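Local coordinates for protein alanine racemase 1 (Caldanaerobacter subterraneus subsp. tengcongensis MB4, PDB 4Y2W) that belongs to the alanine racemase family of two-domain proteins, joining an N-terminal TIM-barrel domain to a C-terminal domain rich in beta strands, at residues A[103-111]-A[130-141]; A[164-172]-A[183-194]. The protein carries 1 engineered substitution. All coordinates share one frame; numbering follows the deposited sequence.

How the contacts relate
Both contacts are buried and sit in the same TIM barrel. Contact 1 joins strand 103-106 to the end of strand 126-131 and the loop after it. Contact 2 joins the next strand, 160-166, and its trailing loop to helix 177-195. The first is therefore a strand-to-strand contact with tyrosines beyond the bridge. The second is a strand-to-helix contact, apolar at one end and held by a glutamine at the other. Their centres lie about 11 Å apart. Thr105 OG1 probably bonds Tyr166 OH, Ile132 O probably bonds Ser167 OG, and Ile132 packs on Leu190. Each contributes one residue, Arg138 or His168, to the same alanine pocket, and both touch the second subunit.

Contact 1 of 2, residues A[103-111]-A[130-141]; sequences TQTVYDIKY and IKIDTGLGRIGY
Val106 and Ile130 form a parallel beta bridge, their CA atoms 5.1 Å apart. The bridge joins two neighbouring strands of the TIM barrel, 103-106 and 126-131, at their C-terminal ends. Helix 109-121 connects them in a beta-alpha-beta unit. Lys131 N donates to Val106 O in a weak bond of 3.3 Å, and the CA-H of Ile130 also points at that oxygen. Val106 and Ile130 place their side chains on the same face of the sheet, with Ile130 CD1 3.9 Å from Val106 CB. Ile130 also touches Ile151 and Met154, so this face packs on helix 144-155. Thr105 and Lys131 run side by side and point the same way, CG2 against CB.

Past the bridge, the ring of Tyr107 lies over the backbone of Gly140. Tyr107 CG sits between its own backbone N and carbonyl carbon (chi1 51°), which turns the ring over Gly140, whose N lies 3.7 Å above the plane, over the ring centre. The Ile139 and Tyr107 side chains cross at about a right angle, and Ile139 CG2 comes 3.5 Å from Tyr107 OH. His256 of the second subunit meets the Tyr107 ring edge-to-face. Asp133 OD1 accepts from both Gly135 N and Gly137 N; the first bond makes an Asx turn. Both bonds tie down the loop that leads to Arg138, which touches a bound alanine. Tyr141 lies against the Tyr107 backbone, and its hydroxyl is hydrogen-bonded to Glu150 OE1. Tyr107 CB sits over one face of the Tyr141 ring, 4.3 Å from its centroid. Tyr107 O is 3.1 Å above that ring's plane, offset toward the rim.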
loop_
_atom_site.group_PDB
_atom_site.type_symbol
_atom_site.label_atom_id
_atom_site.label_comp_id
_atom_site.label_asym_id
_atom_site.label_seq_id
_atom_site.Cartn_x
_atom_site.Cartn_y
_atom_site.Cartn_z
ATOM N N THR A 103 -3.255 12.291 23.450
ATOM C CA THR A 103 -3.464 13.705 23.186
ATOM C C THR A 103 -4.254 13.858 21.885
ATOM O O THR A 103 -3.962 13.189 20.890
ATOM C CB THR A 103 -2.122 14.456 23.086
ATOM O OG1 THR A 103 -1.262 14.047 24.156
ATOM C CG2 THR A 103 -2.331 15.960 23.152
ATOM N N GLN A 104 -5.253 14.738 21.908
ATOM C CA GLN A 104 -6.158 14.932 20.780
ATOM C C GLN A 104 -6.096 16.360 20.241
ATOM O O GLN A 104 -5.961 17.321 20.997
ATOM C CB GLN A 104 -7.596 14.609 21.201
ATOM C CG GLN A 104 -8.640 14.735 20.092
ATOM C CD GLN A 104 -8.390 13.783 18.935
ATOM O OE1 GLN A 104 -8.092 12.604 19.140
ATOM N NE2 GLN A 104 -8.514 14.290 17.713
ATOM N N THR A 105 -6.211 16.482 18.924
ATOM C CA THR A 105 -6.268 17.776 18.265
ATOM C C THR A 105 -7.686 18.335 18.342
ATOM O O THR A 105 -8.656 17.610 18.120
ATOM C CB THR A 105 -5.826 17.654 16.796
ATOM O OG1 THR A 105 -4.456 17.241 16.754
ATOM C CG2 THR A 105 -5.974 18.980 16.072
ATOM N N VAL A 106 -7.798 19.625 18.656
ATOM C CA VAL A 106 -9.096 20.288 18.794
ATOM C C VAL A 106 -9.072 21.686 18.174
ATOM O O VAL A 106 -8.137 22.453 18.395
ATOM C CB VAL A 106 -9.508 20.414 20.278
ATOM C CG1 VAL A 106 -10.903 21.020 20.402
ATOM C CG2 VAL A 106 -9.444 19.058 20.971
ATOM N N TYR A 107 -10.100 22.007 17.395
ATOM C CA TYR A 107 -10.261 23.356 16.851
ATOM C C TYR A 107 -11.734 23.775 16.715
ATOM O O TYR A 107 -12.092 24.527 15.809
ATOM C CB TYR A 107 -9.522 23.487 15.508
ATOM C CG TYR A 107 -9.852 22.401 14.505
ATOM C CD1 TYR A 107 -10.917 22.537 13.622
ATOM C CD2 TYR A 107 -9.093 21.234 14.440
ATOM C CE1 TYR A 107 -11.218 21.543 12.707
ATOM C CE2 TYR A 107 -9.387 20.234 13.529
ATOM C CZ TYR A 107 -10.451 20.395 12.664
ATOM O OH TYR A 107 -10.750 19.408 11.756
ATOM N N ASP A 108 -12.578 23.289 17.624
ATOM C CA ASP A 108 -13.934 23.811 17.786
ATOM C C ASP A 108 -14.476 23.421 19.163
ATOM O O ASP A 108 -14.125 22.366 19.702
ATOM C CB ASP A 108 -14.871 23.355 16.658
ATOM C CG ASP A 108 -15.222 21.886 16.738
ATOM O OD1 ASP A 108 -14.295 21.050 16.725
ATOM O OD2 ASP A 108 -16.430 21.572 16.818
ATOM N N ILE A 109 -15.320 24.286 19.723
ATOM C CA ILE A 109 -15.781 24.157 21.110
ATOM C C ILE A 109 -16.722 22.970 21.329
ATOM O O ILE A 109 -16.681 22.333 22.381
ATOM C CB ILE A 109 -16.457 25.468 21.606
ATOM C CG1 ILE A 109 -16.608 25.471 23.135
ATOM C CG2 ILE A 109 -17.812 25.694 20.940
ATOM C CD1 ILE A 109 -15.296 25.393 23.887
ATOM N N LYS A 110 -17.565 22.673 20.344
ATOM C CA LYS A 110 -18.532 21.589 20.478
ATOM C C LYS A 110 -17.822 20.256 20.678
ATOM O O LYS A 110 -18.259 19.429 21.477
ATOM C CB LYS A 110 -19.440 21.517 19.251
ATOM C CG LYS A 110 -20.628 20.585 19.424
ATOM C CD LYS A 110 -21.341 20.334 18.106
ATOM C CE LYS A 110 -22.503 19.371 18.285
ATOM N NZ LYS A 110 -23.004 18.859 16.979
ATOM N N TYR A 111 -16.725 20.064 19.949
ATOM C CA TYR A 111 -15.913 18.853 20.051
ATOM C C TYR A 111 -15.206 18.775 21.408
ATOM O O TYR A 111 -15.166 17.716 22.032
ATOM C CB TYR A 111 -14.901 18.805 18.897
ATOM C CG TYR A 111 -14.069 17.537 18.817
ATOM C CD1 TYR A 111 -14.671 16.288 18.676
ATOM C CD2 TYR A 111 -12.679 17.589 18.874
ATOM C CE1 TYR A 111 -13.911 15.131 18.602
ATOM C CE2 TYR A 111 -11.914 16.440 18.798
ATOM C CZ TYR A 111 -12.533 15.213 18.662
ATOM O OH TYR A 111 -11.768 14.072 18.589
ATOM N N ILE A 130 -4.257 22.569 20.502
ATOM C CA ILE A 130 -5.112 23.349 19.642
ATOM C C ILE A 130 -4.462 23.629 18.295
ATOM O O ILE A 130 -3.352 24.082 18.240
ATOM C CB ILE A 130 -5.524 24.643 20.360
ATOM C CG1 ILE A 130 -6.220 24.325 21.667
ATOM C CG2 ILE A 130 -6.453 25.461 19.517
ATOM C CD1 ILE A 130 -7.373 23.365 21.553
ATOM N N LYS A 131 -5.154 23.350 17.201
ATOM C CA LYS A 131 -4.582 23.589 15.884
ATOM C C LYS A 131 -5.039 24.889 15.320
ATOM O O LYS A 131 -6.201 25.203 15.321
ATOM C CB LYS A 131 -4.844 22.450 14.887
ATOM C CG LYS A 131 -4.620 22.782 13.413
ATOM C CD LYS A 131 -3.285 22.355 12.814
ATOM C CE LYS A 131 -3.195 22.634 11.309
ATOM N NZ LYS A 131 -2.974 21.514 10.340
ATOM N N ILE A 132 -4.078 25.637 14.814
ATOM C CA ILE A 132 -4.341 26.911 14.211
ATOM C C ILE A 132 -4.016 26.897 12.732
ATOM O O ILE A 132 -2.974 26.451 12.325
ATOM C CB ILE A 132 -3.528 28.006 14.912
ATOM C CG1 ILE A 132 -3.683 27.880 16.410
ATOM C CG2 ILE A 132 -3.991 29.372 14.484
ATOM C CD1 ILE A 132 -5.076 28.167 16.900
ATOM N N ASP A 133 -4.923 27.410 11.928
ATOM C CA ASP A 133 -4.698 27.489 10.492
ATOM C C ASP A 133 -4.124 28.862 10.142
ATOM O O ASP A 133 -4.852 29.853 10.080
ATOM C CB ASP A 133 -6.009 27.241 9.747
ATOM C CG ASP A 133 -5.799 26.910 8.288
ATOM O OD1 ASP A 133 -4.833 27.430 7.682
ATOM O OD2 ASP A 133 -6.609 26.123 7.746
ATOM N N THR A 134 -2.815 28.911 9.914
ATOM C CA THR A 134 -2.119 30.167 9.649
ATOM C C THR A 134 -1.887 30.429 8.161
ATOM O O THR A 134 -1.229 31.406 7.810
ATOM C CB THR A 134 -0.758 30.203 10.373
ATOM O OG1 THR A 134 -0.006 29.028 10.052
ATOM C CG2 THR A 134 -0.952 30.272 11.878
ATOM N N GLY A 135 -2.435 29.582 7.289
ATOM C CA GLY A 135 -2.234 29.734 5.839
ATOM C C GLY A 135 -2.479 28.493 4.989
ATOM O O GLY A 135 -2.900 28.603 3.832
ATOM N N LEU A 136 -2.210 27.318 5.561
ATOM C CA LEU A 136 -2.322 26.039 4.852
ATOM C C LEU A 136 -3.747 25.694 4.381
ATOM O O LEU A 136 -3.920 24.946 3.413
ATOM C CB LEU A 136 -1.775 24.916 5.744
ATOM C CG LEU A 136 -1.718 23.483 5.202
ATOM C CD1 LEU A 136 -0.780 23.358 4.010
ATOM C CD2 LEU A 136 -1.293 22.531 6.310
ATOM N N GLY A 137 -4.760 26.231 5.061
ATOM C CA GLY A 137 -6.160 26.023 4.672
ATOM C C GLY A 137 -6.672 24.602 4.861
ATOM O O GLY A 137 -7.666 24.214 4.248
ATOM N N ARG A 138 -6.011 23.832 5.723
ATOM C CA ARG A 138 -6.301 22.408 5.880
ATOM C C ARG A 138 -7.209 22.160 7.092
ATOM O O ARG A 138 -8.412 21.949 6.917
ATOM C CB ARG A 138 -4.989 21.625 5.960
ATOM C CG ARG A 138 -5.129 20.117 6.033
ATOM C CD ARG A 138 -3.770 19.450 5.879
ATOM N NE ARG A 138 -2.959 19.539 7.092
ATOM C CZ ARG A 138 -1.730 19.042 7.219
ATOM N NH1 ARG A 138 -1.145 18.413 6.206
ATOM N NH2 ARG A 138 -1.078 19.181 8.365
ATOM N N ILE A 139 -6.654 22.185 8.306
ATOM C CA ILE A 139 -7.474 22.162 9.524
ATOM C C ILE A 139 -6.998 23.210 10.524
ATOM O O ILE A 139 -5.862 23.682 10.450
ATOM C CB ILE A 139 -7.514 20.773 10.218
ATOM C CG1 ILE A 139 -6.109 20.271 10.562
ATOM C CG2 ILE A 139 -8.241 19.759 9.352
ATOM C CD1 ILE A 139 -6.093 19.272 11.702
ATOM N N GLY A 140 -7.882 23.553 11.458
ATOM C CA GLY A 140 -7.594 24.532 12.499
ATOM C C GLY A 140 -8.467 25.760 12.370
ATOM O O GLY A 140 -9.177 25.930 11.376
ATOM N N TYR A 141 -8.416 26.619 13.383
ATOM C CA TYR A 141 -9.155 27.879 13.362
ATOM C C TYR A 141 -8.631 28.804 12.273
ATOM O O TYR A 141 -7.418 28.927 12.089
ATOM C CB TYR A 141 -9.030 28.602 14.702
ATOM C CG TYR A 141 -9.812 27.978 15.826
ATOM C CD1 TYR A 141 -11.196 28.098 15.881
ATOM C CD2 TYR A 141 -9.166 27.288 16.850
ATOM C CE1 TYR A 141 -11.920 27.537 16.917
ATOM C CE2 TYR A 141 -9.879 26.723 17.893
ATOM C CZ TYR A 141 -11.254 26.849 17.924
ATOM O OH TYR A 141 -11.962 26.286 18.961
#

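Contact 2 of 2, residues A[164-172]-A[183-194]; sequences GIYSHFAAA and QFDKFMNLISSL
Gln183 grips the loop after strand 160-166 with both ends of its side-chain amide. Ala170 N donates to Gln183 OE1 over 2.9 Å. The bond is nearly straight, at 177°, and it uses a lone pair in the carbonyl plane. On the other branch, Gln183 NE2 gives a weak, bent bond to His168 O, 3.1 Å long. The same NE2 is also hydrogen-bonded to Thr134 OG1. Two loops thus fix the rotation of this buried amide. Its chain runs extended beyond CG, which carries the amide from the helix to the loop backbone. Gln183 OE1 also lies at the edge of the Phe169 ring, whose plane is turned nearly at a right angle to the amide.

Ser167 OG is satisfied by Ile132 O and Thr134 OG1, and Ser167 O by Arg224 NH2. The CB of Ser167 lies off-centre against the Phe187 ring, 4.3 Å from the centroid. Phe187 CG is anti to the backbone N (chi1 -170°), and the ring reaches across to the strand. There CZ stands 3.6 Å from Ile165 O, which lies at the ring edge. Farther along, the contact is purely apolar. Ile165 and Ile191 meet tip to tip, CD1 to CD1 at 3.6 Å, and Leu194 CD1 lies beside them.

The axes of strand 164-166 and helix 183-194 come within 10.5 Å and run roughly antiparallel, at 148°. This is the beta-to-alpha half of a TIM-barrel beta-alpha-beta unit, and its loop carries His168 into the pocket that holds a bound alanine.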
loop_
_atom_site.group_PDB
_atom_site.type_symbol
_atom_site.label_atom_id
_atom_site.label_comp_id
_atom_site.label_asym_id
_atom_site.label_seq_id
_atom_site.Cartn_x
_atom_site.Cartn_y
_atom_site.Cartn_z
ATOM N N GLY A 164 -1.071 21.971 24.631
ATOM C CA GLY A 164 -0.387 22.448 23.431
ATOM C C GLY A 164 -1.219 23.293 22.491
ATOM O O GLY A 164 -2.447 23.354 22.591
ATOM N N ILE A 165 -0.525 23.964 21.581
ATOM C CA ILE A 165 -1.155 24.733 20.515
ATOM C C ILE A 165 -0.188 24.749 19.338
ATOM O O ILE A 165 1.005 24.994 19.521
ATOM C CB ILE A 165 -1.521 26.168 20.965
ATOM C CG1 ILE A 165 -2.155 26.950 19.810
ATOM C CG2 ILE A 165 -0.302 26.909 21.499
ATOM C CD1 ILE A 165 -2.922 28.181 20.244
ATOM N N TYR A 166 -0.686 24.465 18.137
ATOM C CA TYR A 166 0.200 24.342 16.985
ATOM C C TYR A 166 -0.423 24.716 15.656
ATOM O O TYR A 166 -1.639 24.875 15.540
ATOM C CB TYR A 166 0.781 22.927 16.912
ATOM C CG TYR A 166 -0.189 21.834 16.514
ATOM C CD1 TYR A 166 -1.150 21.369 17.402
ATOM C CD2 TYR A 166 -0.126 21.249 15.250
ATOM C CE1 TYR A 166 -2.030 20.359 17.040
ATOM C CE2 TYR A 166 -1.000 20.242 14.878
ATOM C CZ TYR A 166 -1.949 19.799 15.777
ATOM O OH TYR A 166 -2.817 18.799 15.406
ATOM N N SER A 167 0.455 24.872 14.669
ATOM C CA SER A 167 0.080 25.172 13.293
ATOM C C SER A 167 1.030 24.415 12.359
ATOM O O SER A 167 1.850 23.615 12.818
ATOM C CB SER A 167 0.145 26.681 13.041
ATOM O OG SER A 167 -0.472 27.024 11.812
ATOM N N HIS A 168 0.919 24.673 11.056
ATOM C CA HIS A 168 1.678 23.940 10.041
ATOM C C HIS A 168 2.027 24.861 8.870
ATOM O O HIS A 168 1.159 25.581 8.368
ATOM C CB HIS A 168 0.845 22.750 9.547
ATOM C CG HIS A 168 1.652 21.651 8.927
ATOM N ND1 HIS A 168 2.091 20.558 9.642
ATOM C CD2 HIS A 168 2.083 21.466 7.657
ATOM C CE1 HIS A 168 2.769 19.752 8.843
ATOM N NE2 HIS A 168 2.779 20.281 7.632
ATOM N N PHE A 169 3.291 24.837 8.444
ATOM C CA PHE A 169 3.751 25.680 7.335
ATOM C C PHE A 169 3.262 25.137 5.995
ATOM O O PHE A 169 3.348 23.934 5.744
ATOM C CB PHE A 169 5.283 25.785 7.311
ATOM C CG PHE A 169 5.860 26.612 8.428
ATOM C CD1 PHE A 169 5.504 27.949 8.578
ATOM C CD2 PHE A 169 6.777 26.066 9.315
ATOM C CE1 PHE A 169 6.039 28.714 9.600
ATOM C CE2 PHE A 169 7.317 26.830 10.338
ATOM C CZ PHE A 169 6.947 28.154 10.480
ATOM N N ALA A 170 2.776 26.031 5.133
ATOM C CA ALA A 170 2.239 25.650 3.826
ATOM C C ALA A 170 3.309 25.499 2.746
ATOM O O ALA A 170 3.146 24.693 1.832
ATOM C CB ALA A 170 1.192 26.655 3.374
ATOM N N ALA A 171 4.391 26.271 2.840
ATOM C CA ALA A 171 5.436 26.256 1.811
ATOM C C ALA A 171 6.845 26.348 2.395
ATOM O O ALA A 171 7.692 27.076 1.874
ATOM C CB ALA A 171 5.198 27.381 0.810
ATOM N N ALA A 172 7.096 25.596 3.464
ATOM C CA ALA A 172 8.437 25.505 4.048
ATOM C C ALA A 172 9.348 24.609 3.199
ATOM O O ALA A 172 10.540 24.896 3.044
ATOM C CB ALA A 172 8.363 24.990 5.478
ATOM N N GLN A 183 3.230 33.342 8.309
ATOM C CA GLN A 183 2.465 32.350 9.070
ATOM C C GLN A 183 2.903 32.323 10.529
ATOM O O GLN A 183 2.076 32.188 11.433
ATOM C CB GLN A 183 2.623 30.949 8.469
ATOM C CG GLN A 183 1.962 30.750 7.116
ATOM C CD GLN A 183 1.955 29.294 6.684
ATOM O OE1 GLN A 183 2.718 28.891 5.803
ATOM N NE2 GLN A 183 1.098 28.493 7.309
ATOM N N PHE A 184 4.208 32.443 10.749
ATOM C CA PHE A 184 4.766 32.439 12.099
ATOM C C PHE A 184 4.252 33.623 12.923
ATOM O O PHE A 184 3.819 33.448 14.058
ATOM C CB PHE A 184 6.294 32.457 12.040
ATOM C CG PHE A 184 6.952 32.316 13.382
ATOM C CD1 PHE A 184 7.064 31.072 13.984
ATOM C CD2 PHE A 184 7.458 33.427 14.044
ATOM C CE1 PHE A 184 7.666 30.939 15.223
ATOM C CE2 PHE A 184 8.061 33.299 15.281
ATOM C CZ PHE A 184 8.166 32.053 15.872
ATOM N N ASP A 185 4.293 34.819 12.338
ATOM C CA ASP A 185 3.836 36.033 13.019
ATOM C C ASP A 185 2.358 35.943 13.411
ATOM O O ASP A 185 2.011 36.211 14.561
ATOM C CB ASP A 185 4.084 37.276 12.150
ATOM C CG ASP A 185 5.567 37.622 12.018
ATOM O OD1 ASP A 185 6.410 36.979 12.679
ATOM O OD2 ASP A 185 5.890 38.548 11.247
ATOM N N LYS A 186 1.497 35.560 12.467
ATOM C CA LYS A 186 0.070 35.362 12.760
ATOM C C LYS A 186 -0.120 34.460 13.971
ATOM O O LYS A 186 -0.920 34.756 14.860
ATOM C CB LYS A 186 -0.653 34.731 11.572
ATOM C CG LYS A 186 -0.947 35.685 10.432
ATOM C CD LYS A 186 -1.941 35.064 9.466
ATOM C CE LYS A 186 -2.128 35.923 8.227
ATOM N NZ LYS A 186 -3.095 35.314 7.275
ATOM N N PHE A 187 0.630 33.361 13.986
ATOM C CA PHE A 187 0.579 32.385 15.066
ATOM C C PHE A 187 0.956 33.031 16.396
ATOM O O PHE A 187 0.192 32.968 17.359
ATOM C CB PHE A 187 1.516 31.210 14.752
ATOM C CG PHE A 187 1.359 30.035 15.676
ATOM C CD1 PHE A 187 0.132 29.402 15.817
ATOM C CD2 PHE A 187 2.447 29.546 16.388
ATOM C CE1 PHE A 187 -0.012 28.318 16.663
ATOM C CE2 PHE A 187 2.308 28.457 17.233
ATOM C CZ PHE A 187 1.078 27.843 17.371
ATOM N N MET A 188 2.119 33.675 16.435
ATOM C CA MET A 188 2.589 34.345 17.651
ATOM C C MET A 188 1.649 35.478 18.085
ATOM O O MET A 188 1.502 35.734 19.276
ATOM C CB MET A 188 4.010 34.891 17.461
ATOM C CG MET A 188 5.082 33.845 17.166
ATOM S SD MET A 188 5.140 32.411 18.267
ATOM C CE MET A 188 5.050 33.199 19.871
ATOM N N ASN A 189 1.010 36.138 17.121
ATOM C CA ASN A 189 0.051 37.208 17.416
ATOM C C ASN A 189 -1.226 36.706 18.091
ATOM O O ASN A 189 -1.822 37.415 18.907
ATOM C CB ASN A 189 -0.294 37.993 16.145
ATOM C CG ASN A 189 0.835 38.915 15.697
ATOM O OD1 ASN A 189 1.987 38.778 16.124
ATOM N ND2 ASN A 189 0.507 39.864 14.830
ATOM N N LEU A 190 -1.645 35.492 17.754
ATOM C CA LEU A 190 -2.748 34.849 18.460
ATOM C C LEU A 190 -2.331 34.444 19.876
ATOM O O LEU A 190 -3.142 34.503 20.798
ATOM C CB LEU A 190 -3.245 33.622 17.695
ATOM C CG LEU A 190 -4.497 32.936 18.253
ATOM C CD1 LEU A 190 -5.678 33.894 18.275
ATOM C CD2 LEU A 190 -4.832 31.694 17.441
ATOM N N ILE A 191 -1.072 34.033 20.039
ATOM C CA ILE A 191 -0.553 33.625 21.350
ATOM C C ILE A 191 -0.401 34.826 22.288
ATOM O O ILE A 191 -0.762 34.747 23.462
ATOM C CB ILE A 191 0.811 32.899 21.243
ATOM C CG1 ILE A 191 0.719 31.662 20.339
ATOM C CG2 ILE A 191 1.321 32.505 22.625
ATOM C CD1 ILE A 191 -0.381 30.689 20.702
ATOM N N SER A 192 0.143 35.927 21.768
ATOM C CA SER A 192 0.262 37.172 22.532
ATOM C C SER A 192 -1.090 37.608 23.089
ATOM O O SER A 192 -1.194 37.998 24.251
ATOM C CB SER A 192 0.838 38.295 21.663
ATOM O OG SER A 192 2.228 38.126 21.473
ATOM N N SER A 193 -2.121 37.532 22.255
ATOM C CA SER A 193 -3.468 37.897 22.671
ATOM C C SER A 193 -3.971 36.981 23.792
ATOM O O SER A 193 -4.642 37.442 24.718
ATOM C CB SER A 193 -4.424 37.855 21.478
ATOM O OG SER A 193 -5.564 38.650 21.728
ATOM N N LEU A 194 -3.638 35.694 23.703
ATOM C CA LEU A 194 -4.008 34.714 24.733
ATOM C C LEU A 194 -3.207 34.889 26.019
ATOM O O LEU A 194 -3.755 34.758 27.114
ATOM C CB LEU A 194 -3.825 33.282 24.221
ATOM C CG LEU A 194 -4.785 32.788 23.138
ATOM C CD1 LEU A 194 -4.306 31.445 22.608
ATOM C CD2 LEU A 194 -6.213 32.687 23.653
#